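Local coordinates for hypothetical protein SMU.776 (Streptococcus mutans, PDB 2B78) that is of unknown function but probably acts as an S-adenosylmethionine-dependent methyltransferase, perhaps on RNA, at residues 342-345 and 346-349. Residues are numbered along the deposited sequence; the frame is centred on the assembly and turned at random.
Sequences KKQI and EKGF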
ATOM      1  N   LYS A 342      11.548  10.183   8.932  1.00 16.13           N
ATOM      2  CA  LYS A 342      11.507  11.156  10.012  1.00 16.11           C
ATOM      3  C   LYS A 342      12.550  12.249   9.772  1.00 16.29           C
ATOM      4  O   LYS A 342      12.313  13.413  10.089  1.00 16.59           O
ATOM      5  CB  LYS A 342      11.763  10.458  11.342  1.00 15.80           C
ATOM      6  CG  LYS A 342      11.350  11.257  12.563  1.00 19.56           C
ATOM      7  CD  LYS A 342      11.344  10.353  13.784  1.00 20.63           C
ATOM      8  CE  LYS A 342      10.797  11.060  15.006  1.00 23.75           C
ATOM      9  NZ  LYS A 342      10.702  10.118  16.152  1.00 26.48           N
ATOM     10  N   LYS A 343      13.695  11.873   9.201  1.00 17.36           N
ATOM     11  CA  LYS A 343      14.772  12.827   8.919  1.00 18.51           C
ATOM     12  C   LYS A 343      14.392  13.846   7.850  1.00 19.32           C
ATOM     13  O   LYS A 343      14.847  14.997   7.886  1.00 21.30           O
ATOM     14  CB  LYS A 343      16.050  12.093   8.498  1.00 18.59           C
ATOM     15  CG  LYS A 343      16.828  11.472   9.668  1.00 21.18           C
ATOM     16  CD  LYS A 343      18.200  10.969   9.210  1.00 21.26           C
ATOM     17  CE  LYS A 343      19.025  10.422  10.374  1.00 19.96           C
ATOM     18  NZ  LYS A 343      18.429   9.203  10.994  1.00 18.61           N
ATOM     19  N   GLN A 344      13.563  13.423   6.902  1.00 19.04           N
ATOM     20  CA  GLN A 344      13.099  14.302   5.833  1.00 18.89           C
ATOM     21  C   GLN A 344      12.115  15.301   6.415  1.00 18.68           C
ATOM     22  O   GLN A 344      12.085  16.470   6.021  1.00 18.80           O
ATOM     23  CB  GLN A 344      12.416  13.477   4.742  1.00 19.73           C
ATOM     24  CG  GLN A 344      13.379  12.933   3.714  1.00 18.18           C
ATOM     25  CD  GLN A 344      14.012  14.050   2.910  1.00 20.53           C
ATOM     26  OE1 GLN A 344      13.325  14.764   2.180  1.00 22.06           O
ATOM     27  NE2 GLN A 344      15.324  14.218   3.051  1.00 18.39           N
ATOM     28  N   ILE A 345      11.306  14.836   7.358  1.00 19.16           N
ATOM     29  CA  ILE A 345      10.331  15.699   8.004  1.00 20.91           C
ATOM     30  C   ILE A 345      11.071  16.731   8.859  1.00 21.62           C
ATOM     31  O   ILE A 345      10.786  17.934   8.783  1.00 21.37           O
ATOM     32  CB  ILE A 345       9.359  14.865   8.876  1.00 19.78           C
ATOM     33  CG1 ILE A 345       8.548  13.924   7.975  1.00 18.77           C
ATOM     34  CG2 ILE A 345       8.433  15.784   9.647  1.00 19.62           C
ATOM     35  CD1 ILE A 345       7.613  12.993   8.722  1.00 17.74           C
ATOM     36  N   GLU A 346      12.034  16.266   9.654  1.00 20.61           N
ATOM     37  CA  GLU A 346      12.813  17.171  10.497  1.00 20.82           C
ATOM     38  C   GLU A 346      13.492  18.240   9.654  1.00 19.80           C
ATOM     39  O   GLU A 346      13.561  19.403  10.054  1.00 19.84           O
ATOM     40  CB  GLU A 346      13.869  16.397  11.293  1.00 21.16           C
ATOM     41  CG  GLU A 346      13.276  15.518  12.370  1.00 23.14           C
ATOM     42  CD  GLU A 346      12.445  16.315  13.359  1.00 26.31           C
ATOM     43  OE1 GLU A 346      13.039  17.018  14.201  1.00 28.00           O
ATOM     44  OE2 GLU A 346      11.196  16.252  13.289  1.00 25.87           O
ATOM     45  N   LYS A 347      13.979  17.842   8.483  1.00 18.89           N
ATOM     46  CA  LYS A 347      14.659  18.760   7.576  1.00 18.71           C
ATOM     47  C   LYS A 347      13.705  19.873   7.142  1.00 19.55           C
ATOM     48  O   LYS A 347      14.091  21.037   7.075  1.00 20.81           O
ATOM     49  CB  LYS A 347      15.182  17.999   6.349  1.00 17.27           C
ATOM     50  CG  LYS A 347      16.117  18.807   5.464  1.00 15.16           C
ATOM     51  CD  LYS A 347      16.657  17.980   4.305  1.00 15.54           C
ATOM     52  CE  LYS A 347      17.468  18.844   3.333  1.00 15.13           C
ATOM     53  NZ  LYS A 347      18.061  18.044   2.215  1.00 17.50           N
ATOM     54  N   GLY A 348      12.457  19.512   6.859  1.00 19.51           N
ATOM     55  CA  GLY A 348      11.479  20.509   6.453  1.00 19.11           C
ATOM     56  C   GLY A 348      11.067  21.459   7.569  1.00 20.09           C
ATOM     57  O   GLY A 348      10.781  22.634   7.321  1.00 18.93           O
ATOM     58  N   PHE A 349      11.017  20.955   8.801  1.00 20.96           N
ATOM     59  CA  PHE A 349      10.633  21.772   9.948  1.00 21.56           C
ATOM     60  C   PHE A 349      11.691  22.785  10.349  1.00 22.21           C
ATOM     61  O   PHE A 349      11.368  23.824  10.929  1.00 21.12           O
ATOM     62  CB  PHE A 349      10.330  20.892  11.163  1.00 21.71           C
ATOM     63  CG  PHE A 349       8.884  20.542  11.313  1.00 19.89           C
ATOM     64  CD1 PHE A 349       8.001  21.433  11.901  1.00 18.94           C
ATOM     65  CD2 PHE A 349       8.401  19.324  10.851  1.00 19.71           C
ATOM     66  CE1 PHE A 349       6.659  21.120  12.030  1.00 18.02           C
ATOM     67  CE2 PHE A 349       7.052  19.001  10.976  1.00 18.17           C
ATOM     68  CZ  PHE A 349       6.182  19.902  11.565  1.00 17.78           C
TER
HETATM   69  O   HOH W   1      17.074  15.458   1.198  1.00 29.31           O
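The backbone N of E346 reaches back one turn to K342 O at 2.9 Å, the straightest of four successive i to i+4 hydrogen bonds (N-H...O 166°). K347 N to K343 O and F349 N to I345 O continue the series, with G348 N to Q344 O the longest at 3.2 Å. G348 takes part through its backbone alone. On one flank, Q344 and K347 run side by side and share a water, which accepts from Q344 NE2 at 2.8 Å and from K347 NZ at 2.9 Å. A bend at chi2 (-66°) turns the glutamine amide toward K347, whose extended chain passes Q344 NE2 at CD, 4.2 Å away, and carries NZ on to the water. An amide suits this place because it serves two sides: Q344 OE1 accepts from the backbone N of H311 in helix 306-319 while NE2 holds the water. E346 is also bent, its CG packing 3.2 Å from K342 O, and its OE2 is bound by Y356 OH and H354 NE2. K342 NZ stays 6.8 Å from E346 OE2, too far for a salt bridge, and forms a cation-pi contact with Y356 instead. The buried face belongs to I345 and F349, one turn apart and pointing the same way. I345 CG2, anti to the backbone N, meets the F349 ring at its edge and in its plane, 3.7 Å from CD2. Both residues, suitably bulky and apolar, press on I383 of strand 379-384, and F349 also on I314 and L318 of helix 306-319. Its ring additionally stacks with H354. These are the last turns of an amphipathic helix, 338-349, packed on strand 379-384 of the mixed seven-stranded sheet of a Rossmann-like methyltransferase domain and against helix 306-319, away from the S-adenosyl-L-homocysteine site.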